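Local coordinates for protein branched-chain alpha-ketoacid decarboxylase (Lactococcus lactis, PDB 2VBF) that probably decarboxylates branched-chain and aromatic alpha-keto acids to aldehydes, using bound thiamine diphosphate and a magnesium ion, at residues S504-T509 with M542-L547; T395-Q400 with S444-F449; A375-D380 with R523-F528; T430-L435 with Q456-E461. One frame throughout, in Å; residues are numbered along the deposited sequence.

Contact 1 (S504-T509 with M542-L547); sequences SKLPET and MYWIEL
Ser504 meets the carboxylate of Glu546 where the chain turns into the short helix 506-509, which lies against strand 542-548. That strand belongs to the parallel six-stranded sheet of the C-terminal thiamine diphosphate-binding domain, so this is helix-on-sheet packing of an alpha/beta fold. Ser504 N donates to Glu546 OE1 over 3.0 Å, reaching it on the anti side of the carboxylate and 33° out of its plane. The glutamate can extend so far because its chain is straight, with CG anti to the backbone N (chi1 178°). A water reinforces the link: it donates to Glu546 OE1 at 2.7 Å and is hydrogen-bonded to Ser504 OG, also at 2.7 Å. Asn478, the residue before the magnesium ligand Asn479, holds the other oxygen, OE2, so partners on both oxygens restrict the rotation of this buried group. Further along, Leu506 approaches the indole obliquely, its CD1 4.1 Å from Trp544 CZ2, and it also packs on Thr509 of the second subunit. Trp544 NE1 is hydrogen-bonded to Tyr503 O, which pins the ring to the chain just before the helix. Pro507 lies over one face of the indole in a CH-pi contact. Its CG stands 3.5 Å from the centroid of the Trp544 five-membered ring, 21° off the normal, while Pro507 CD approaches Trp544 CD1 at 3.4 Å.

Contact 2 (T395-Q400 with S444-F449); sequences TIVAEQ and SRHLLF
Thr395 and His446 are paired neighbours in a parallel beta pairing, and their side chains stand side by side on the same face of the sheet. Thr395 CB lies over the centre of the imidazole, 3.5 Å from the centroid of the His446 ring and 10° off the normal, a CH-pi contact. From there the branches part: CG2 reaches along the same ring to His446 NE2 at 3.6 Å, whereas OG1 comes within 2.8 Å of Ser444 OG. The ring is restrained through both nitrogens. His446 ND1 donates to Ser444 O at 2.7 Å, a partner lying close to the ring plane, and NE2 is hydrogen-bonded to Ser437. Along the strands the backbones alternate donor and acceptor: Leu447 N to Thr395 O and Val397 N to Leu447 O are both 2.8 Å, and the pattern continues through Phe449 to Glu399. Beyond the strand, Glu399 OE1 is hydrogen-bonded to Thr430, and the nearest atoms of the Glu399 side chain and thiamine diphosphate are about 5 Å apart. The two strands sit inside the sheet, with 417-419 flanking one and 473-478 the other. Helix 430-440 packs on Val397 and Leu448, while helix 402-407 meets Ala398 and Phe449 on the other face.

Contact 3 (A375-D380 with R523-F528); sequences APLSQD and RTENEF
Pro376 and Thr524 form a single backbone bridge, their CA atoms 4.1 Å apart, joining the turn before helix 379-389 to that between strand 517-522 and helix 525-537. They are a non-hydrogen-bonded pair of antiparallel type, flanked by two bonds: Glu525 N donates to Ala375 O at 3.0 Å, and Leu377 N to Arg523 O at 2.8 Å, the latter nearly straight (171° at the hydrogen). Thr524 closes a capping box at the start of helix 525-537: with OG1 placed between the backbone N and the carbonyl carbon (chi1 70°), it accepts from Glu527 N at 3.2 Å. Ser378 is the N-cap of helix 379-389, and a water joins its OG to Pro376 O and Glu525 OE2. OE2 also forms a salt bridge with Arg381, and OE1 accepts from Ser373 N. Apolar contact between the segments is loose, Leu377 CD2 lying 4.3 Å from Phe528 CB, but Leu377 is buried against Val522 and Leu547. The direct bonds across the bridge are all main-chain, so the pairing depends on backbone shape. The negative charge of Glu527 is probably stabilised where its OE1 accepts from Arg523 N and Thr524 N, just before the helix, and that of Glu525 is probably balanced by Arg381.

Contact 4 (T430-L435 with Q456-E461); sequences TFPAAL and QLTVQE
Thr458 packs against Phe431 and Pro432 in the alpha/beta C-terminal domain, where the start of helix 430-440 meets the weakly bonded end of helix 452-458 and the turn that follows. Helix 430-440 is followed, after a short loop, by strand 445-451, and helix 452-458 comes next. Along the later segment, Leu457 touches thiamine diphosphate, and the contact proper begins one residue on. Thr458 OG1 lies 3.5 Å from Pro432 CD and 3.7 Å from Phe431 CB, yet its polar partner is Gly428 O, a hydrogen bond that fixes the hydroxyl beside the proline. The main chain then skirts the rim of the phenyl ring: Thr458 O is 3.4 Å from Phe431 CD2, and Val459 O follows at 3.6 Å from Phe431 CE2. Both carbonyls sit near the ring plane, at its edge, where the C-H groups carry slight positive charge. Phe431 reaches them because a chi1 of 178° swings its ring outward, opposite its own N. Gln460 turns instead to the dimer interface, pairing with Gln456 and Gln460 of the second subunit. Glu461 closes the contact with its aliphatic part, and a kink in its chain carries the carboxylate off to Asn69, Ala70 and Asn74 of the N-terminal domain. Its side chain lies roughly perpendicular to the proline, Glu461 CG standing 4.0 Å from Pro432 CG, and at the far end Leu435 CD1 rests 3.6 Å from Glu461 O.

How the contacts relate
Contacts 1, 2 and 4 are buried, whereas contact 3 is only partly so. Contacts 1 and 2 draw on strands of one parallel sheet, but contact 2 binds strand to strand by regular main-chain bonds, while contact 1 packs a short helix on the sheet, with Glu546 of the strand bonding the turn just before that helix. Contact 4 has no hydrogen bond across its segments and relies on apolar and ring-edge packing; contact 3, nearer the periphery, is chiefly polar. Trp544 CZ3 lies 3.8 Å from Phe431 CE1 between contacts 1 and 4, and strand 445-451 of contact 2 lies in the chain between the two helices of contact 4. Contacts 1 and 4 both reach the second subunit.

Contact 1 (S504-T509 with M542-L547)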
# COMPACT_ATOMS: atom_id res chain seq x y z
N SER A 504 6.51 -19.00 13.46
CA SER A 504 6.09 -19.21 14.84
C SER A 504 6.77 -18.25 15.84
O SER A 504 6.26 -18.02 16.94
CB SER A 504 6.32 -20.67 15.26
OG SER A 504 7.70 -20.93 15.46
N LYS A 505 7.90 -17.68 15.43
CA LYS A 505 8.67 -16.78 16.28
C LYS A 505 8.32 -15.30 16.10
O LYS A 505 8.85 -14.44 16.80
CB LYS A 505 10.17 -16.99 16.02
CG LYS A 505 10.66 -18.42 16.21
CD LYS A 505 10.30 -19.01 17.57
CE LYS A 505 10.78 -20.45 17.67
NZ LYS A 505 10.48 -21.05 19.00
N LEU A 506 7.39 -14.99 15.19
CA LEU A 506 6.99 -13.60 14.97
C LEU A 506 6.44 -12.88 16.23
O LEU A 506 6.89 -11.78 16.55
CB LEU A 506 6.02 -13.50 13.77
CG LEU A 506 6.70 -13.70 12.41
CD1 LEU A 506 5.67 -13.98 11.32
CD2 LEU A 506 7.60 -12.48 12.03
N PRO A 507 5.45 -13.48 16.92
CA PRO A 507 4.93 -12.76 18.09
C PRO A 507 6.00 -12.36 19.11
O PRO A 507 6.02 -11.23 19.57
CB PRO A 507 3.90 -13.73 18.67
CG PRO A 507 3.48 -14.59 17.48
CD PRO A 507 4.74 -14.75 16.69
N GLU A 508 6.91 -13.28 19.44
CA GLU A 508 8.00 -12.97 20.37
C GLU A 508 8.84 -11.80 19.86
O GLU A 508 9.16 -10.87 20.61
CB GLU A 508 8.90 -14.20 20.55
CG GLU A 508 10.07 -13.98 21.49
CD GLU A 508 10.97 -15.21 21.57
OE1 GLU A 508 11.32 -15.78 20.51
OE2 GLU A 508 11.34 -15.59 22.70
N THR A 509 9.20 -11.85 18.58
CA THR A 509 10.05 -10.83 17.98
C THR A 509 9.34 -9.46 17.95
O THR A 509 9.98 -8.43 18.07
CB THR A 509 10.51 -11.27 16.59
OG1 THR A 509 11.37 -12.41 16.73
CG2 THR A 509 11.27 -10.16 15.86
N MET A 542 -4.14 -15.03 22.62
CA MET A 542 -4.05 -15.18 21.17
C MET A 542 -3.22 -16.42 20.88
O MET A 542 -2.26 -16.72 21.60
CB MET A 542 -3.38 -13.93 20.57
CG MET A 542 -3.25 -13.93 19.06
SD MET A 542 -2.73 -12.31 18.47
CE MET A 542 -1.86 -12.78 16.98
N TYR A 543 -3.59 -17.14 19.83
CA TYR A 543 -2.82 -18.29 19.38
C TYR A 543 -2.25 -18.03 17.99
O TYR A 543 -2.94 -17.49 17.12
CB TYR A 543 -3.67 -19.57 19.44
CG TYR A 543 -3.71 -20.10 20.84
CD1 TYR A 543 -4.41 -19.41 21.83
CD2 TYR A 543 -3.01 -21.24 21.21
CE1 TYR A 543 -4.42 -19.86 23.15
CE2 TYR A 543 -3.02 -21.70 22.52
CZ TYR A 543 -3.73 -21.01 23.48
OH TYR A 543 -3.74 -21.46 24.78
N TRP A 544 -0.98 -18.38 17.82
CA TRP A 544 -0.23 -18.15 16.59
C TRP A 544 0.40 -19.49 16.17
O TRP A 544 1.42 -19.91 16.71
CB TRP A 544 0.84 -17.10 16.84
CG TRP A 544 1.51 -16.57 15.62
CD1 TRP A 544 2.73 -16.94 15.12
CD2 TRP A 544 1.01 -15.54 14.75
NE1 TRP A 544 3.01 -16.21 14.00
CE2 TRP A 544 1.98 -15.35 13.74
CE3 TRP A 544 -0.16 -14.78 14.72
CZ2 TRP A 544 1.81 -14.41 12.71
CZ3 TRP A 544 -0.33 -13.86 13.71
CH2 TRP A 544 0.66 -13.68 12.71
N ILE A 545 -0.24 -20.15 15.21
CA ILE A 545 0.01 -21.54 14.92
C ILE A 545 0.53 -21.71 13.51
O ILE A 545 -0.21 -21.52 12.54
CB ILE A 545 -1.28 -22.37 15.10
CG1 ILE A 545 -1.80 -22.24 16.53
CG2 ILE A 545 -1.05 -23.83 14.72
CD1 ILE A 545 -3.29 -22.55 16.66
N GLU A 546 1.81 -22.08 13.41
CA GLU A 546 2.41 -22.34 12.11
C GLU A 546 2.09 -23.77 11.68
O GLU A 546 2.53 -24.73 12.33
CB GLU A 546 3.93 -22.10 12.16
CG GLU A 546 4.64 -22.40 10.84
CD GLU A 546 6.13 -22.14 10.89
OE1 GLU A 546 6.62 -21.58 11.90
OE2 GLU A 546 6.80 -22.50 9.89
N LEU A 547 1.30 -23.90 10.61
CA LEU A 547 0.99 -25.21 10.02
C LEU A 547 1.97 -25.48 8.90
O LEU A 547 2.14 -24.64 8.01
CB LEU A 547 -0.44 -25.23 9.46
CG LEU A 547 -1.56 -24.85 10.42
CD1 LEU A 547 -2.90 -24.89 9.69
CD2 LEU A 547 -1.58 -25.77 11.66
O HOH W 1 8.96 -21.06 13.12

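Contact 2 (T395-Q400 with S444-F449)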
# COMPACT_ATOMS: atom_id res chain seq x y z
N THR A 395 -16.01 -16.63 14.08
CA THR A 395 -15.85 -16.04 12.76
C THR A 395 -14.61 -16.66 12.12
O THR A 395 -13.52 -16.60 12.70
CB THR A 395 -15.75 -14.49 12.83
OG1 THR A 395 -16.94 -13.95 13.41
CG2 THR A 395 -15.58 -13.90 11.42
N ILE A 396 -14.81 -17.29 10.96
CA ILE A 396 -13.71 -17.86 10.17
C ILE A 396 -13.30 -16.85 9.11
O ILE A 396 -14.13 -16.36 8.35
CB ILE A 396 -14.10 -19.20 9.51
CG1 ILE A 396 -14.24 -20.31 10.57
CG2 ILE A 396 -13.05 -19.60 8.47
CD1 ILE A 396 -14.43 -21.72 9.98
N VAL A 397 -12.01 -16.52 9.08
CA VAL A 397 -11.48 -15.58 8.09
C VAL A 397 -10.46 -16.35 7.26
O VAL A 397 -9.56 -17.00 7.82
CB VAL A 397 -10.84 -14.34 8.76
CG1 VAL A 397 -10.46 -13.29 7.71
CG2 VAL A 397 -11.75 -13.75 9.84
N ALA A 398 -10.60 -16.32 5.94
CA ALA A 398 -9.76 -17.16 5.07
C ALA A 398 -9.20 -16.41 3.85
O ALA A 398 -9.94 -15.85 3.05
CB ALA A 398 -10.51 -18.39 4.62
N GLU A 399 -7.88 -16.45 3.73
CA GLU A 399 -7.17 -15.69 2.71
C GLU A 399 -7.20 -16.41 1.35
O GLU A 399 -7.24 -17.64 1.28
CB GLU A 399 -5.71 -15.50 3.14
CG GLU A 399 -4.87 -14.59 2.23
CD GLU A 399 -5.50 -13.24 2.06
OE1 GLU A 399 -5.23 -12.36 2.90
OE2 GLU A 399 -6.28 -13.07 1.11
N GLN A 400 -7.19 -15.62 0.28
CA GLN A 400 -7.01 -16.14 -1.08
C GLN A 400 -5.77 -17.05 -1.12
O GLN A 400 -4.72 -16.71 -0.58
CB GLN A 400 -6.89 -15.00 -2.09
CG GLN A 400 -8.16 -14.14 -2.21
CD GLN A 400 -9.39 -14.97 -2.54
OE1 GLN A 400 -9.50 -15.51 -3.65
NE2 GLN A 400 -10.31 -15.07 -1.59
N SER A 444 -17.23 -12.87 19.48
CA SER A 444 -17.16 -13.88 18.43
C SER A 444 -15.69 -14.21 18.21
O SER A 444 -14.94 -13.36 17.75
CB SER A 444 -17.79 -13.38 17.12
OG SER A 444 -17.66 -14.35 16.10
N ARG A 445 -15.28 -15.43 18.58
CA ARG A 445 -13.88 -15.85 18.48
C ARG A 445 -13.51 -15.98 17.01
O ARG A 445 -14.10 -16.77 16.29
CB ARG A 445 -13.61 -17.18 19.19
CG ARG A 445 -12.11 -17.55 19.37
CD ARG A 445 -11.61 -17.09 20.72
NE ARG A 445 -10.16 -17.12 20.91
CZ ARG A 445 -9.49 -18.04 21.60
NH1 ARG A 445 -10.12 -19.09 22.14
NH2 ARG A 445 -8.17 -17.93 21.75
N HIS A 446 -12.49 -15.23 16.60
CA HIS A 446 -12.00 -15.26 15.24
C HIS A 446 -10.90 -16.29 15.04
O HIS A 446 -9.92 -16.33 15.81
CB HIS A 446 -11.53 -13.88 14.80
CG HIS A 446 -12.66 -12.95 14.51
ND1 HIS A 446 -13.67 -12.69 15.42
CD2 HIS A 446 -12.96 -12.21 13.40
CE1 HIS A 446 -14.53 -11.83 14.89
NE2 HIS A 446 -14.13 -11.54 13.66
N LEU A 447 -11.08 -17.10 14.00
CA LEU A 447 -10.11 -18.06 13.53
C LEU A 447 -9.66 -17.61 12.14
O LEU A 447 -10.47 -17.54 11.22
CB LEU A 447 -10.75 -19.45 13.45
CG LEU A 447 -10.90 -20.22 14.77
CD1 LEU A 447 -11.87 -19.55 15.73
CD2 LEU A 447 -11.31 -21.64 14.48
N LEU A 448 -8.37 -17.28 12.03
CA LEU A 448 -7.76 -16.84 10.77
C LEU A 448 -6.93 -17.94 10.12
O LEU A 448 -6.09 -18.54 10.77
CB LEU A 448 -6.83 -15.65 11.01
CG LEU A 448 -6.00 -15.14 9.83
CD1 LEU A 448 -6.92 -14.62 8.71
CD2 LEU A 448 -5.02 -14.08 10.27
N PHE A 449 -7.17 -18.15 8.83
CA PHE A 449 -6.35 -19.02 8.01
C PHE A 449 -5.75 -18.17 6.91
O PHE A 449 -6.46 -17.69 6.02
CB PHE A 449 -7.19 -20.15 7.44
CG PHE A 449 -7.81 -21.02 8.50
CD1 PHE A 449 -7.11 -22.10 9.02
CD2 PHE A 449 -9.05 -20.72 9.03
CE1 PHE A 449 -7.65 -22.89 10.02
CE2 PHE A 449 -9.60 -21.51 10.03
CZ PHE A 449 -8.90 -22.59 10.52

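Contact 3 (A375-D380 with R523-F528)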
# COMPACT_ATOMS: atom_id res chain seq x y z
N ALA A 375 -0.56 -39.03 10.91
CA ALA A 375 -0.16 -38.67 9.56
C ALA A 375 0.22 -37.20 9.48
O ALA A 375 -0.33 -36.37 10.21
CB ALA A 375 -1.27 -38.97 8.57
N PRO A 376 1.18 -36.86 8.60
CA PRO A 376 1.45 -35.44 8.37
C PRO A 376 0.20 -34.75 7.85
O PRO A 376 -0.60 -35.36 7.14
CB PRO A 376 2.54 -35.47 7.28
CG PRO A 376 3.14 -36.84 7.34
CD PRO A 376 2.02 -37.73 7.77
N LEU A 377 0.04 -33.48 8.20
CA LEU A 377 -1.11 -32.69 7.75
C LEU A 377 -1.20 -32.62 6.24
O LEU A 377 -0.22 -32.37 5.56
CB LEU A 377 -1.02 -31.27 8.29
CG LEU A 377 -1.82 -30.91 9.52
CD1 LEU A 377 -1.58 -29.41 9.80
CD2 LEU A 377 -3.32 -31.19 9.35
N SER A 378 -2.42 -32.83 5.74
CA SER A 378 -2.73 -32.64 4.33
C SER A 378 -3.88 -31.63 4.24
O SER A 378 -4.65 -31.47 5.20
CB SER A 378 -3.14 -33.96 3.68
OG SER A 378 -4.36 -34.43 4.22
N GLN A 379 -3.99 -30.98 3.09
CA GLN A 379 -4.99 -29.94 2.91
C GLN A 379 -6.42 -30.44 3.11
O GLN A 379 -7.16 -29.88 3.90
CB GLN A 379 -4.85 -29.29 1.53
CG GLN A 379 -3.64 -28.38 1.39
CD GLN A 379 -3.90 -26.97 1.88
OE1 GLN A 379 -5.04 -26.59 2.17
NE2 GLN A 379 -2.83 -26.17 1.96
N ASP A 380 -6.79 -31.51 2.42
CA ASP A 380 -8.17 -32.01 2.53
C ASP A 380 -8.55 -32.39 3.96
O ASP A 380 -9.63 -32.04 4.43
CB ASP A 380 -8.39 -33.18 1.57
CG ASP A 380 -8.38 -32.74 0.11
OD1 ASP A 380 -8.76 -31.58 -0.18
OD2 ASP A 380 -8.00 -33.56 -0.75
N ARG A 523 2.73 -30.13 12.58
CA ARG A 523 3.06 -30.93 11.39
C ARG A 523 2.11 -32.10 11.12
O ARG A 523 1.98 -32.53 9.96
CB ARG A 523 4.50 -31.44 11.49
CG ARG A 523 5.56 -30.34 11.49
CD ARG A 523 6.96 -30.90 11.69
NE ARG A 523 7.99 -29.85 11.72
CZ ARG A 523 8.58 -29.32 10.64
NH1 ARG A 523 8.26 -29.72 9.42
NH2 ARG A 523 9.50 -28.37 10.80
N THR A 524 1.46 -32.63 12.15
CA THR A 524 0.64 -33.83 12.02
C THR A 524 -0.81 -33.55 12.41
O THR A 524 -1.12 -32.52 13.02
CB THR A 524 1.17 -34.99 12.92
OG1 THR A 524 0.92 -34.66 14.29
CG2 THR A 524 2.67 -35.23 12.71
N GLU A 525 -1.71 -34.46 12.05
CA GLU A 525 -3.12 -34.32 12.39
C GLU A 525 -3.33 -34.32 13.90
O GLU A 525 -4.15 -33.56 14.39
CB GLU A 525 -3.96 -35.43 11.78
CG GLU A 525 -3.90 -35.54 10.26
CD GLU A 525 -4.79 -36.65 9.72
OE1 GLU A 525 -5.34 -37.42 10.53
OE2 GLU A 525 -4.93 -36.76 8.48
N ASN A 526 -2.62 -35.18 14.63
CA ASN A 526 -2.74 -35.23 16.10
C ASN A 526 -2.36 -33.91 16.75
O ASN A 526 -3.02 -33.44 17.67
CB ASN A 526 -1.84 -36.32 16.69
CG ASN A 526 -2.42 -37.71 16.56
OD1 ASN A 526 -3.64 -37.90 16.58
ND2 ASN A 526 -1.54 -38.70 16.43
N GLU A 527 -1.25 -33.34 16.27
CA GLU A 527 -0.79 -32.06 16.76
C GLU A 527 -1.81 -30.96 16.47
O GLU A 527 -2.05 -30.11 17.32
CB GLU A 527 0.56 -31.70 16.13
CG GLU A 527 1.72 -32.46 16.73
CD GLU A 527 2.95 -32.45 15.84
OE1 GLU A 527 2.96 -31.74 14.83
OE2 GLU A 527 3.92 -33.18 16.17
N PHE A 528 -2.42 -31.00 15.29
CA PHE A 528 -3.42 -30.00 14.92
C PHE A 528 -4.63 -30.02 15.85
O PHE A 528 -5.03 -28.99 16.38
CB PHE A 528 -3.90 -30.17 13.48
CG PHE A 528 -4.92 -29.14 13.09
CD1 PHE A 528 -4.52 -27.85 12.76
CD2 PHE A 528 -6.27 -29.43 13.13
CE1 PHE A 528 -5.46 -26.87 12.45
CE2 PHE A 528 -7.21 -28.46 12.80
CZ PHE A 528 -6.79 -27.19 12.46
O HOH W 2 -3.41 -35.44 6.79

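Contact 4 (T430-L435 with Q456-E461)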
# COMPACT_ATOMS: atom_id res chain seq x y z
N THR A 430 -6.59 -10.39 4.80
CA THR A 430 -7.26 -11.10 5.88
C THR A 430 -6.66 -10.90 7.28
O THR A 430 -7.39 -11.02 8.28
CB THR A 430 -7.37 -12.62 5.62
OG1 THR A 430 -6.08 -13.16 5.35
CG2 THR A 430 -8.35 -12.88 4.45
N PHE A 431 -5.37 -10.62 7.37
CA PHE A 431 -4.74 -10.48 8.67
C PHE A 431 -5.23 -9.21 9.39
O PHE A 431 -5.89 -9.32 10.43
CB PHE A 431 -3.21 -10.67 8.63
CG PHE A 431 -2.53 -10.48 9.97
CD1 PHE A 431 -3.01 -11.14 11.11
CD2 PHE A 431 -1.42 -9.67 10.09
CE1 PHE A 431 -2.38 -10.94 12.36
CE2 PHE A 431 -0.81 -9.46 11.33
CZ PHE A 431 -1.28 -10.12 12.46
N PRO A 432 -5.00 -8.01 8.82
CA PRO A 432 -5.62 -6.86 9.49
C PRO A 432 -7.16 -6.94 9.55
O PRO A 432 -7.78 -6.52 10.53
CB PRO A 432 -5.16 -5.66 8.64
CG PRO A 432 -3.96 -6.15 7.87
CD PRO A 432 -4.20 -7.62 7.65
N ALA A 433 -7.78 -7.46 8.49
CA ALA A 433 -9.25 -7.56 8.46
C ALA A 433 -9.79 -8.44 9.60
O ALA A 433 -10.77 -8.09 10.26
CB ALA A 433 -9.72 -8.10 7.10
N ALA A 434 -9.13 -9.57 9.86
CA ALA A 434 -9.52 -10.44 10.97
C ALA A 434 -9.42 -9.71 12.30
O ALA A 434 -10.29 -9.89 13.17
CB ALA A 434 -8.66 -11.70 10.99
N LEU A 435 -8.38 -8.91 12.47
CA LEU A 435 -8.19 -8.15 13.70
C LEU A 435 -9.28 -7.10 13.83
O LEU A 435 -9.83 -6.91 14.92
CB LEU A 435 -6.82 -7.46 13.75
CG LEU A 435 -5.61 -8.39 13.69
CD1 LEU A 435 -4.32 -7.57 13.80
CD2 LEU A 435 -5.64 -9.45 14.77
N GLN A 456 3.11 -12.24 4.57
CA GLN A 456 4.26 -11.40 4.36
C GLN A 456 3.88 -9.97 3.90
O GLN A 456 4.64 -9.03 4.11
CB GLN A 456 5.23 -12.05 3.38
CG GLN A 456 5.87 -13.34 3.92
CD GLN A 456 7.19 -13.70 3.25
OE1 GLN A 456 7.74 -12.91 2.49
NE2 GLN A 456 7.70 -14.90 3.55
N LEU A 457 2.70 -9.80 3.31
CA LEU A 457 2.27 -8.47 2.87
C LEU A 457 1.82 -7.54 4.01
O LEU A 457 1.90 -6.31 3.87
CB LEU A 457 1.14 -8.52 1.84
CG LEU A 457 1.52 -9.02 0.44
CD1 LEU A 457 1.34 -10.53 0.36
CD2 LEU A 457 0.71 -8.32 -0.66
N THR A 458 1.33 -8.12 5.11
CA THR A 458 0.63 -7.34 6.16
C THR A 458 1.02 -7.71 7.61
O THR A 458 0.36 -7.27 8.56
CB THR A 458 -0.92 -7.47 6.02
OG1 THR A 458 -1.28 -8.85 6.12
CG2 THR A 458 -1.43 -6.88 4.69
N VAL A 459 2.14 -8.42 7.76
CA VAL A 459 2.61 -8.94 9.05
C VAL A 459 2.74 -7.90 10.17
O VAL A 459 2.57 -8.23 11.34
CB VAL A 459 3.97 -9.67 8.87
CG1 VAL A 459 5.07 -8.67 8.56
CG2 VAL A 459 4.32 -10.49 10.12
N GLN A 460 3.00 -6.63 9.83
CA GLN A 460 3.31 -5.63 10.85
C GLN A 460 2.16 -5.31 11.80
O GLN A 460 2.41 -4.73 12.87
CB GLN A 460 3.91 -4.34 10.26
CG GLN A 460 3.13 -3.72 9.12
CD GLN A 460 3.59 -4.25 7.78
OE1 GLN A 460 3.00 -5.18 7.22
NE2 GLN A 460 4.68 -3.69 7.28
N GLU A 461 0.92 -5.70 11.47
CA GLU A 461 -0.19 -5.48 12.42
C GLU A 461 -0.18 -6.46 13.60
O GLU A 461 -1.02 -6.38 14.50
CB GLU A 461 -1.55 -5.48 11.74
CG GLU A 461 -1.73 -4.40 10.65
CD GLU A 461 -1.18 -3.04 11.02
OE1 GLU A 461 -1.55 -2.52 12.10
OE2 GLU A 461 -0.37 -2.47 10.24